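Ricin B lectin (Clostridium thermocellum, PDB 3VSF) is an exo-beta-1,3-galactanase that joins a family 43 glycoside hydrolase domain to a galactose-binding beta-trefoil module of family CBM13. Local coordinates at residues K196-S201 and L209-L214; G407-I412 and H446-D451; Y457-R462 and Q492-V497. All blocks are in the same frame, centred on the assembly; numbering follows the deposited sequence.

Contact 1 of 3, residues K196-S201 and L209-L214; sequences KGYFIS and LHLYEL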
loop_
_atom_site.group_PDB
_atom_site.type_symbol
_atom_site.label_atom_id
_atom_site.label_comp_id
_atom_site.label_asym_id
_atom_site.label_seq_id
_atom_site.Cartn_x
_atom_site.Cartn_y
_atom_site.Cartn_z
ATOM N N LYS A 196 -11.462 -1.713 -22.693
ATOM C CA LYS A 196 -12.653 -1.106 -22.109
ATOM C C LYS A 196 -12.309 -0.282 -20.874
ATOM O O LYS A 196 -11.600 -0.747 -19.981
ATOM C CB LYS A 196 -13.693 -2.173 -21.759
ATOM C CG LYS A 196 -14.507 -2.662 -22.944
ATOM C CD LYS A 196 -15.620 -3.596 -22.496
ATOM C CE LYS A 196 -16.599 -3.876 -23.627
ATOM N NZ LYS A 196 -15.932 -4.491 -24.806
ATOM N N GLY A 197 -12.812 0.947 -20.832
ATOM C CA GLY A 197 -12.585 1.824 -19.700
ATOM C C GLY A 197 -13.618 1.611 -18.613
ATOM O O GLY A 197 -14.772 1.289 -18.895
ATOM N N TYR A 198 -13.203 1.788 -17.364
ATOM C CA TYR A 198 -14.097 1.585 -16.233
ATOM C C TYR A 198 -13.942 2.674 -15.180
ATOM O O TYR A 198 -12.834 3.132 -14.899
ATOM C CB TYR A 198 -13.864 0.210 -15.606
ATOM C CG TYR A 198 -14.254 -0.943 -16.501
ATOM C CD1 TYR A 198 -15.514 -1.519 -16.413
ATOM C CD2 TYR A 198 -13.364 -1.454 -17.437
ATOM C CE1 TYR A 198 -15.876 -2.573 -17.229
ATOM C CE2 TYR A 198 -13.718 -2.506 -18.258
ATOM C CZ TYR A 198 -14.974 -3.062 -18.151
ATOM O OH TYR A 198 -15.329 -4.112 -18.966
ATOM N N PHE A 199 -15.067 3.083 -14.607
ATOM C CA PHE A 199 -15.082 4.068 -13.536
ATOM C C PHE A 199 -15.810 3.486 -12.332
ATOM O O PHE A 199 -16.934 3.000 -12.453
ATOM C CB PHE A 199 -15.769 5.353 -14.001
ATOM C CG PHE A 199 -15.930 6.385 -12.921
ATOM C CD1 PHE A 199 -14.894 7.251 -12.610
ATOM C CD2 PHE A 199 -17.122 6.498 -12.223
ATOM C CE1 PHE A 199 -15.041 8.205 -11.619
ATOM C CE2 PHE A 199 -17.275 7.449 -11.231
ATOM C CZ PHE A 199 -16.233 8.303 -10.929
ATOM N N ILE A 200 -15.165 3.526 -11.173
ATOM C CA ILE A 200 -15.753 2.976 -9.960
ATOM C C ILE A 200 -15.869 4.048 -8.883
ATOM O O ILE A 200 -14.970 4.871 -8.715
ATOM C CB ILE A 200 -14.933 1.776 -9.430
ATOM C CG1 ILE A 200 -15.646 1.118 -8.246
ATOM C CG2 ILE A 200 -13.527 2.213 -9.046
ATOM C CD1 ILE A 200 -14.953 -0.125 -7.736
ATOM N N SER A 201 -16.986 4.041 -8.162
ATOM C CA SER A 201 -17.218 5.025 -7.111
ATOM C C SER A 201 -18.232 4.522 -6.092
ATOM O O SER A 201 -19.011 3.611 -6.372
ATOM C CB SER A 201 -17.689 6.353 -7.711
ATOM O OG SER A 201 -18.935 6.204 -8.372
ATOM N N LEU A 209 -20.663 -0.017 -3.679
ATOM C CA LEU A 209 -19.700 0.335 -4.713
ATOM C C LEU A 209 -20.300 0.096 -6.091
ATOM O O LEU A 209 -20.821 -0.984 -6.371
ATOM C CB LEU A 209 -18.410 -0.473 -4.559
ATOM C CG LEU A 209 -17.413 0.000 -3.499
ATOM C CD1 LEU A 209 -16.235 -0.958 -3.409
ATOM C CD2 LEU A 209 -16.938 1.410 -3.811
ATOM N N HIS A 210 -20.233 1.109 -6.945
ATOM C CA HIS A 210 -20.742 0.989 -8.305
ATOM C C HIS A 210 -19.609 0.962 -9.324
ATOM O O HIS A 210 -18.772 1.864 -9.363
ATOM C CB HIS A 210 -21.715 2.128 -8.622
ATOM C CG HIS A 210 -23.092 1.919 -8.072
ATOM N ND1 HIS A 210 -24.115 2.822 -8.266
ATOM C CD2 HIS A 210 -23.617 0.908 -7.340
ATOM C CE1 HIS A 210 -25.209 2.378 -7.674
ATOM N NE2 HIS A 210 -24.934 1.218 -7.105
ATOM N N LEU A 211 -19.585 -0.086 -10.141
ATOM C CA LEU A 211 -18.612 -0.196 -11.219
ATOM C C LEU A 211 -19.271 0.163 -12.544
ATOM O O LEU A 211 -20.082 -0.600 -13.068
ATOM C CB LEU A 211 -18.039 -1.612 -11.285
ATOM C CG LEU A 211 -16.992 -1.865 -12.374
ATOM C CD1 LEU A 211 -15.782 -0.965 -12.176
ATOM C CD2 LEU A 211 -16.579 -3.327 -12.394
ATOM N N TYR A 212 -18.926 1.330 -13.078
ATOM C CA TYR A 212 -19.506 1.799 -14.330
ATOM C C TYR A 212 -18.596 1.493 -15.512
ATOM O O TYR A 212 -17.391 1.734 -15.457
ATOM C CB TYR A 212 -19.773 3.306 -14.268
ATOM C CG TYR A 212 -20.635 3.740 -13.106
ATOM C CD1 TYR A 212 -22.019 3.658 -13.173
ATOM C CD2 TYR A 212 -20.063 4.241 -11.944
ATOM C CE1 TYR A 212 -22.810 4.057 -12.111
ATOM C CE2 TYR A 212 -20.846 4.643 -10.879
ATOM C CZ TYR A 212 -22.218 4.549 -10.968
ATOM O OH TYR A 212 -22.999 4.948 -9.908
ATOM N N GLU A 213 -19.180 0.961 -16.579
ATOM C CA GLU A 213 -18.448 0.744 -17.820
ATOM C C GLU A 213 -18.531 1.997 -18.680
ATOM O O GLU A 213 -19.618 2.514 -18.933
ATOM C CB GLU A 213 -19.014 -0.455 -18.582
ATOM C CG GLU A 213 -18.331 -0.717 -19.915
ATOM C CD GLU A 213 -18.927 -1.897 -20.656
ATOM O OE1 GLU A 213 -19.797 -2.586 -20.082
ATOM O OE2 GLU A 213 -18.525 -2.138 -21.815
ATOM N N LEU A 214 -17.380 2.487 -19.124
ATOM C CA LEU A 214 -17.327 3.716 -19.905
ATOM C C LEU A 214 -17.506 3.453 -21.397
ATOM O O LEU A 214 -17.239 2.354 -21.882
ATOM C CB LEU A 214 -16.001 4.440 -19.667
ATOM C CG LEU A 214 -15.670 4.779 -18.214
ATOM C CD1 LEU A 214 -14.312 5.456 -18.121
ATOM C CD2 LEU A 214 -16.756 5.655 -17.611
#

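Contact 2 of 3, residues G407-I412 and H446-D451; sequences GGYKKI and HWKFTD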
loop_
_atom_site.group_PDB
_atom_site.type_symbol
_atom_site.label_atom_id
_atom_site.label_comp_id
_atom_site.label_asym_id
_atom_site.label_seq_id
_atom_site.Cartn_x
_atom_site.Cartn_y
_atom_site.Cartn_z
ATOM N N GLY A 407 14.086 3.015 19.966
ATOM C CA GLY A 407 14.313 2.394 21.256
ATOM C C GLY A 407 15.505 1.460 21.176
ATOM O O GLY A 407 16.396 1.650 20.348
ATOM N N GLY A 408 15.524 0.446 22.034
ATOM C CA GLY A 408 16.597 -0.529 22.018
ATOM C C GLY A 408 16.246 -1.742 21.178
ATOM O O GLY A 408 16.962 -2.744 21.187
ATOM N N TYR A 409 15.143 -1.646 20.443
ATOM C CA TYR A 409 14.631 -2.776 19.675
ATOM C C TYR A 409 15.058 -2.727 18.210
ATOM O O TYR A 409 15.446 -1.677 17.701
ATOM C CB TYR A 409 13.107 -2.848 19.791
ATOM C CG TYR A 409 12.623 -2.906 21.224
ATOM C CD1 TYR A 409 12.490 -4.121 21.885
ATOM C CD2 TYR A 409 12.311 -1.745 21.919
ATOM C CE1 TYR A 409 12.054 -4.178 23.196
ATOM C CE2 TYR A 409 11.873 -1.792 23.231
ATOM C CZ TYR A 409 11.747 -3.011 23.864
ATOM O OH TYR A 409 11.312 -3.063 25.169
ATOM N N LYS A 410 14.984 -3.874 17.542
ATOM C CA LYS A 410 15.428 -3.993 16.158
ATOM C C LYS A 410 14.617 -5.037 15.398
ATOM O O LYS A 410 13.920 -5.854 15.997
ATOM C CB LYS A 410 16.912 -4.364 16.107
ATOM C CG LYS A 410 17.848 -3.295 16.644
ATOM C CD LYS A 410 19.262 -3.830 16.806
ATOM C CE LYS A 410 20.227 -2.727 17.208
ATOM N NZ LYS A 410 20.340 -1.683 16.151
ATOM N N LYS A 411 14.719 -5.003 14.074
ATOM C CA LYS A 411 14.060 -5.987 13.224
ATOM C C LYS A 411 15.055 -7.035 12.747
ATOM O O LYS A 411 16.078 -6.703 12.149
ATOM C CB LYS A 411 13.419 -5.309 12.013
ATOM C CG LYS A 411 11.940 -4.998 12.165
ATOM C CD LYS A 411 11.387 -4.377 10.891
ATOM C CE LYS A 411 11.664 -5.261 9.684
ATOM N NZ LYS A 411 11.228 -4.624 8.409
ATOM N N ILE A 412 14.754 -8.300 13.013
ATOM C CA ILE A 412 15.579 -9.393 12.520
ATOM C C ILE A 412 14.995 -9.917 11.213
ATOM O O ILE A 412 14.004 -10.646 11.215
ATOM C CB ILE A 412 15.676 -10.537 13.543
ATOM C CG1 ILE A 412 16.160 -10.002 14.892
ATOM C CG2 ILE A 412 16.607 -11.629 13.035
ATOM C CD1 ILE A 412 16.314 -11.068 15.955
ATOM N N HIS A 446 9.639 -6.782 16.861
ATOM C CA HIS A 446 10.713 -5.970 17.421
ATOM C C HIS A 446 11.467 -6.743 18.498
ATOM O O HIS A 446 10.859 -7.328 19.395
ATOM C CB HIS A 446 10.159 -4.666 17.995
ATOM C CG HIS A 446 9.565 -3.757 16.964
ATOM N ND1 HIS A 446 8.973 -2.554 17.284
ATOM C CD2 HIS A 446 9.474 -3.875 15.619
ATOM C CE1 HIS A 446 8.542 -1.970 16.180
ATOM N NE2 HIS A 446 8.834 -2.751 15.156
ATOM N N TRP A 447 12.793 -6.740 18.406
ATOM C CA TRP A 447 13.623 -7.520 19.319
ATOM C C TRP A 447 14.714 -6.678 19.967
ATOM O O TRP A 447 15.398 -5.908 19.294
ATOM C CB TRP A 447 14.255 -8.697 18.575
ATOM C CG TRP A 447 13.253 -9.598 17.929
ATOM C CD1 TRP A 447 12.798 -9.531 16.646
ATOM C CD2 TRP A 447 12.576 -10.702 18.539
ATOM N NE1 TRP A 447 11.881 -10.527 16.417
ATOM C CE2 TRP A 447 11.726 -11.261 17.565
ATOM C CE3 TRP A 447 12.606 -11.274 19.815
ATOM C CZ2 TRP A 447 10.914 -12.362 17.825
ATOM C CZ3 TRP A 447 11.799 -12.366 20.072
ATOM C CH2 TRP A 447 10.966 -12.899 19.082
ATOM N N LYS A 448 14.876 -6.834 21.278
ATOM C CA LYS A 448 15.935 -6.139 21.999
ATOM C C LYS A 448 17.060 -7.096 22.381
ATOM O O LYS A 448 16.815 -8.181 22.911
ATOM C CB LYS A 448 15.388 -5.452 23.253
ATOM C CG LYS A 448 16.441 -4.671 24.026
ATOM C CD LYS A 448 15.836 -3.889 25.180
ATOM C CE LYS A 448 15.318 -4.810 26.271
ATOM N NZ LYS A 448 14.794 -4.040 27.435
ATOM N N PHE A 449 18.294 -6.686 22.106
ATOM C CA PHE A 449 19.462 -7.489 22.445
ATOM C C PHE A 449 20.049 -7.065 23.786
ATOM O O PHE A 449 20.370 -5.895 23.993
ATOM C CB PHE A 449 20.524 -7.378 21.350
ATOM C CG PHE A 449 20.145 -8.060 20.067
ATOM C CD1 PHE A 449 20.694 -9.287 19.733
ATOM C CD2 PHE A 449 19.236 -7.479 19.199
ATOM C CE1 PHE A 449 20.347 -9.918 18.553
ATOM C CE2 PHE A 449 18.886 -8.107 18.019
ATOM C CZ PHE A 449 19.441 -9.328 17.696
ATOM N N THR A 450 20.184 -8.024 24.695
ATOM C CA THR A 450 20.755 -7.758 26.007
ATOM C C THR A 450 22.062 -8.522 26.184
ATOM O O THR A 450 22.066 -9.750 26.270
ATOM C CB THR A 450 19.784 -8.154 27.133
ATOM O OG1 THR A 450 18.491 -7.595 26.872
ATOM C CG2 THR A 450 20.291 -7.651 28.476
ATOM N N ASP A 451 23.170 -7.790 26.233
ATOM C CA ASP A 451 24.489 -8.397 26.381
ATOM C C ASP A 451 24.624 -9.110 27.723
ATOM O O ASP A 451 24.399 -8.516 28.777
ATOM C CB ASP A 451 25.585 -7.336 26.235
ATOM C CG ASP A 451 26.983 -7.917 26.352
ATOM O OD1 ASP A 451 27.558 -8.305 25.313
ATOM O OD2 ASP A 451 27.511 -7.982 27.482
#

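Contact 3 of 3, residues Y457-R462 and Q492-V497; sequences YKISSR and QHWKLV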
loop_
_atom_site.group_PDB
_atom_site.type_symbol
_atom_site.label_atom_id
_atom_site.label_comp_id
_atom_site.label_asym_id
_atom_site.label_seq_id
_atom_site.Cartn_x
_atom_site.Cartn_y
_atom_site.Cartn_z
ATOM N N TYR A 457 23.920 -12.904 23.713
ATOM C CA TYR A 457 22.833 -11.995 24.053
ATOM C C TYR A 457 21.556 -12.739 24.424
ATOM O O TYR A 457 21.375 -13.904 24.066
ATOM C CB TYR A 457 22.531 -11.058 22.879
ATOM C CG TYR A 457 23.701 -10.218 22.417
ATOM C CD1 TYR A 457 23.968 -8.986 22.998
ATOM C CD2 TYR A 457 24.528 -10.651 21.388
ATOM C CE1 TYR A 457 25.033 -8.213 22.576
ATOM C CE2 TYR A 457 25.595 -9.884 20.958
ATOM C CZ TYR A 457 25.842 -8.666 21.556
ATOM O OH TYR A 457 26.905 -7.899 21.131
ATOM N N LYS A 458 20.676 -12.052 25.148
ATOM C CA LYS A 458 19.317 -12.528 25.369
ATOM C C LYS A 458 18.369 -11.681 24.530
ATOM O O LYS A 458 18.140 -10.509 24.832
ATOM C CB LYS A 458 18.932 -12.443 26.848
ATOM C CG LYS A 458 19.652 -13.439 27.743
ATOM C CD LYS A 458 19.088 -13.423 29.155
ATOM C CE LYS A 458 19.203 -12.042 29.782
ATOM N NZ LYS A 458 18.640 -12.007 31.161
ATOM N N ILE A 459 17.827 -12.273 23.472
ATOM C CA ILE A 459 16.966 -11.545 22.549
ATOM C C ILE A 459 15.505 -11.617 22.980
ATOM O O ILE A 459 14.837 -12.631 22.777
ATOM C CB ILE A 459 17.110 -12.083 21.116
ATOM C CG1 ILE A 459 18.589 -12.275 20.770
ATOM C CG2 ILE A 459 16.437 -11.146 20.126
ATOM C CD1 ILE A 459 18.826 -12.909 19.420
ATOM N N SER A 460 15.015 -10.533 23.572
ATOM C CA SER A 460 13.655 -10.492 24.098
ATOM C C SER A 460 12.699 -9.746 23.173
ATOM O O SER A 460 13.059 -8.733 22.573
ATOM C CB SER A 460 13.638 -9.849 25.487
ATOM O OG SER A 460 14.155 -8.530 25.446
ATOM N N SER A 461 11.476 -10.256 23.069
ATOM C CA SER A 461 10.445 -9.616 22.265
ATOM C C SER A 461 9.952 -8.352 22.958
ATOM O O SER A 461 10.042 -8.228 24.179
ATOM C CB SER A 461 9.278 -10.575 22.025
ATOM O OG SER A 461 8.295 -9.987 21.191
ATOM N N ARG A 462 9.435 -7.413 22.175
ATOM C CA ARG A 462 8.956 -6.146 22.713
ATOM C C ARG A 462 7.536 -6.295 23.244
ATOM O O ARG A 462 7.101 -5.537 24.112
ATOM C CB ARG A 462 9.004 -5.067 21.630
ATOM C CG ARG A 462 8.734 -3.658 22.127
ATOM C CD ARG A 462 8.917 -2.651 21.003
ATOM N NE ARG A 462 8.881 -1.273 21.479
ATOM C CZ ARG A 462 9.149 -0.216 20.718
ATOM N NH1 ARG A 462 9.474 -0.382 19.442
ATOM N NH2 ARG A 462 9.094 1.005 21.231
ATOM N N GLN A 492 18.688 -20.360 25.600
ATOM C CA GLN A 492 18.085 -19.049 25.397
ATOM C C GLN A 492 19.146 -18.000 25.083
ATOM O O GLN A 492 18.831 -16.830 24.865
ATOM C CB GLN A 492 17.296 -18.632 26.638
ATOM C CG GLN A 492 16.158 -19.571 26.994
ATOM C CD GLN A 492 15.454 -19.171 28.274
ATOM O OE1 GLN A 492 16.011 -18.454 29.105
ATOM N NE2 GLN A 492 14.219 -19.632 28.438
ATOM N N HIS A 493 20.405 -18.426 25.066
ATOM C CA HIS A 493 21.518 -17.519 24.802
ATOM C C HIS A 493 22.019 -17.671 23.369
ATOM O O HIS A 493 22.267 -18.783 22.903
ATOM C CB HIS A 493 22.655 -17.768 25.794
ATOM C CG HIS A 493 22.248 -17.617 27.229
ATOM N ND1 HIS A 493 23.110 -17.862 28.276
ATOM C CD2 HIS A 493 21.073 -17.246 27.787
ATOM C CE1 HIS A 493 22.483 -17.648 29.418
ATOM N NE2 HIS A 493 21.245 -17.273 29.151
ATOM N N TRP A 494 22.165 -16.547 22.675
ATOM C CA TRP A 494 22.563 -16.561 21.271
ATOM C C TRP A 494 23.768 -15.663 21.012
ATOM O O TRP A 494 23.881 -14.579 21.583
ATOM C CB TRP A 494 21.393 -16.127 20.386
ATOM C CG TRP A 494 20.170 -16.973 20.555
ATOM C CD1 TRP A 494 19.234 -16.870 21.543
ATOM C CD2 TRP A 494 19.747 -18.052 19.712
ATOM N NE1 TRP A 494 18.257 -17.819 21.369
ATOM C CE2 TRP A 494 18.548 -18.556 20.251
ATOM C CE3 TRP A 494 20.266 -18.639 18.555
ATOM C CZ2 TRP A 494 17.860 -19.621 19.674
ATOM C CZ3 TRP A 494 19.582 -19.696 17.984
ATOM C CH2 TRP A 494 18.393 -20.176 18.542
ATOM N N LYS A 495 24.667 -16.122 20.147
ATOM C CA LYS A 495 25.837 -15.338 19.769
ATOM C C LYS A 495 25.662 -14.713 18.391
ATOM O O LYS A 495 25.266 -15.385 17.437
ATOM C CB LYS A 495 27.104 -16.198 19.802
ATOM C CG LYS A 495 28.289 -15.567 19.085
ATOM C CD LYS A 495 29.595 -16.281 19.400
ATOM C CE LYS A 495 30.079 -15.953 20.804
ATOM N NZ LYS A 495 31.436 -16.510 21.074
ATOM N N LEU A 496 25.957 -13.421 18.295
ATOM C CA LEU A 496 25.852 -12.699 17.034
ATOM C C LEU A 496 27.176 -12.778 16.277
ATOM O O LEU A 496 28.194 -12.258 16.735
ATOM C CB LEU A 496 25.474 -11.240 17.294
ATOM C CG LEU A 496 25.056 -10.397 16.089
ATOM C CD1 LEU A 496 23.828 -10.995 15.424
ATOM C CD2 LEU A 496 24.793 -8.959 16.509
ATOM N N VAL A 497 27.158 -13.431 15.118
ATOM C CA VAL A 497 28.378 -13.651 14.347
ATOM C C VAL A 497 28.303 -13.050 12.945
ATOM O O VAL A 497 27.449 -13.429 12.143
ATOM C CB VAL A 497 28.695 -15.155 14.223
ATOM C CG1 VAL A 497 29.897 -15.372 13.316
ATOM C CG2 VAL A 497 28.939 -15.760 15.596
#

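Contact 1 of 3, residues K196-S201 and L209-L214
Phe199 and Tyr212 lie side by side and point the same way from the sheet; Tyr212 CD2 comes to the edge of the Phe199 ring, near its plane, 3.7 Å from Phe199 CD2. Phe199 is set there by a first torsion that swings CG away from its own N and beside its carbonyl carbon (chi1 175°). The Tyr212 ring receives Ser201 OG at its edge, in plane, near CE2, while Leu214 CD2 packs 3.8 Å from Phe199 CB. On the opposite face Leu211 CD1 bridges two neighbours, touching Ile200 CB at 4.0 Å and Tyr198 CB at 4.1 Å. Beside them Tyr198 and Glu213 run alongside each other, ring and carboxylate planes 28° apart, with Tyr198 CE1 against the methylenes of Glu213. Lys196 lays its CD and CE near Glu213 OE2, but Lys196 NZ stays 4.6 Å from Glu213 OE2: opposite charges that may attract weakly, but no salt bridge. These residues ride on the central antiparallel hairpin, strands 197-203 and 208-214, of a four-stranded sheet, one of five such sheets that form the blades of the five-bladed beta-propeller of family 43. Paired hydrogen bonds join Phe199 to Tyr212 and Ser201 to His210, the Tyr212 N to Phe199 O bond being 2.7 Å; Leu214 N bonds to Gly197 O. In the next shell, His210 ND1 donates to Tyr212 OH over 2.9 Å in the plane of the imidazole, which helps hold the phenol. Tyr182 meets the His210 ring edge-to-face, Ser184 OG bonds to Ser201 OG, and the indole of Trp134 meets the Phe199 ring. Strand 187-191 flanks one side of the hairpin and strand 221-228 the other, with Tyr198 bonded to Phe190 and Leu211 to Ala226 through their backbones.

Contact 2 of 3, residues G407-I412 and H446-D451
One face of the Trp447 indole carries Ile412 CD1, a CH-pi contact 4.2 Å from the centroid of the five-membered ring and 27° off its normal; the edge of the indole, near its plane, faces Lys410 O. The Ile412 and Trp447 side chains cross at about a right angle. A chi1 of -54°, with CG1 beside the backbone N, carries Ile412 CG1 to 3.8 Å from Trp447 CD1, and Ile412 CD1 also touches Phe449 CZ at 4.0 Å. Elsewhere Tyr409 CD1 meets Lys448 CB at 3.5 Å, the two side chains crossing at a slant, and Trp447 C lies at the edge of the Tyr409 ring. Backbone bonds hold Lys410 to Trp447 in both directions: Trp447 N to Lys410 O is 2.8 Å, whereas the bond from Lys410 N to Trp447 O is more bent, at 131°. Trp447 belongs to a Gln-x-Trp motif, a signature of ricin-type beta-trefoils. Its side chain is about 6 Å from that of Asp422, which binds galactose in another structure of this protein. Trp447 NE1 is satisfied by Leu421 O, next in sequence to Asp422, and Ile412 packs on one face, consistent with an indole that packs in the trefoil next to the sugar site.

Contact 3 of 3, residues Y457-R462 and Q492-V497
Tyr457 and Trp494 form one antiparallel hydrogen-bonded pair, after which the strands diverge: the axes of the short segments 457-461 and 494-497 make an angle of 100° and come no nearer than 6.4 Å. Tyr457 N donates to Trp494 O over 2.7 Å, and Trp494 N returns a 3.1 Å bond to Tyr457 O. The end of the Tyr457 side chain approaches Leu496, Tyr457 CE2 lying 3.9 Å from Leu496 CB; CG anti to the carbonyl carbon (chi1 -58°) brings the ring obliquely across Leu496. Ile459 CD1 touches Trp494 CB at 4.2 Å. Lys458 and His493 lie alongside, pointing the same way, Lys458 CG 4.1 Å from His493 CD2, and Lys458 NZ goes on to a salt bridge with Asp486. Gln492 and Trp494 are the ends of a Gln-x-Trp motif of the beta-trefoil: Gln492 NE2 bonds to Asp469 OD2 and Ser485 O, while Trp494 NE1 bonds to Ile468 O. In the six-stranded sheet, strand 456-461 runs between 447-453 and 494-498, and 494-498 in turn pairs with 363-367, where Tyr363 and Leu365 touch Leu496.

In the fold
Contact 1 stands in the propeller, about 48 Å from contact 2 and 53 Å from contact 3 between centres, on the opposite side of the chain's centre. It is mostly buried and joins strands next to each other in sequence through a long run of backbone bonds. Contacts 2 and 3 are only partly buried and each joins strands about thirty residues apart by a single hydrogen-bonded pair, with packing round Trp447 and Trp494 beside that pair. They share one trefoil sheet: strands 447-453 and 456-461 are neighbours, Phe449 CE1 packs on Ile459 CD1 at 3.5 Å, and contact 2 alone of the three lies near Asp422 and Asn444.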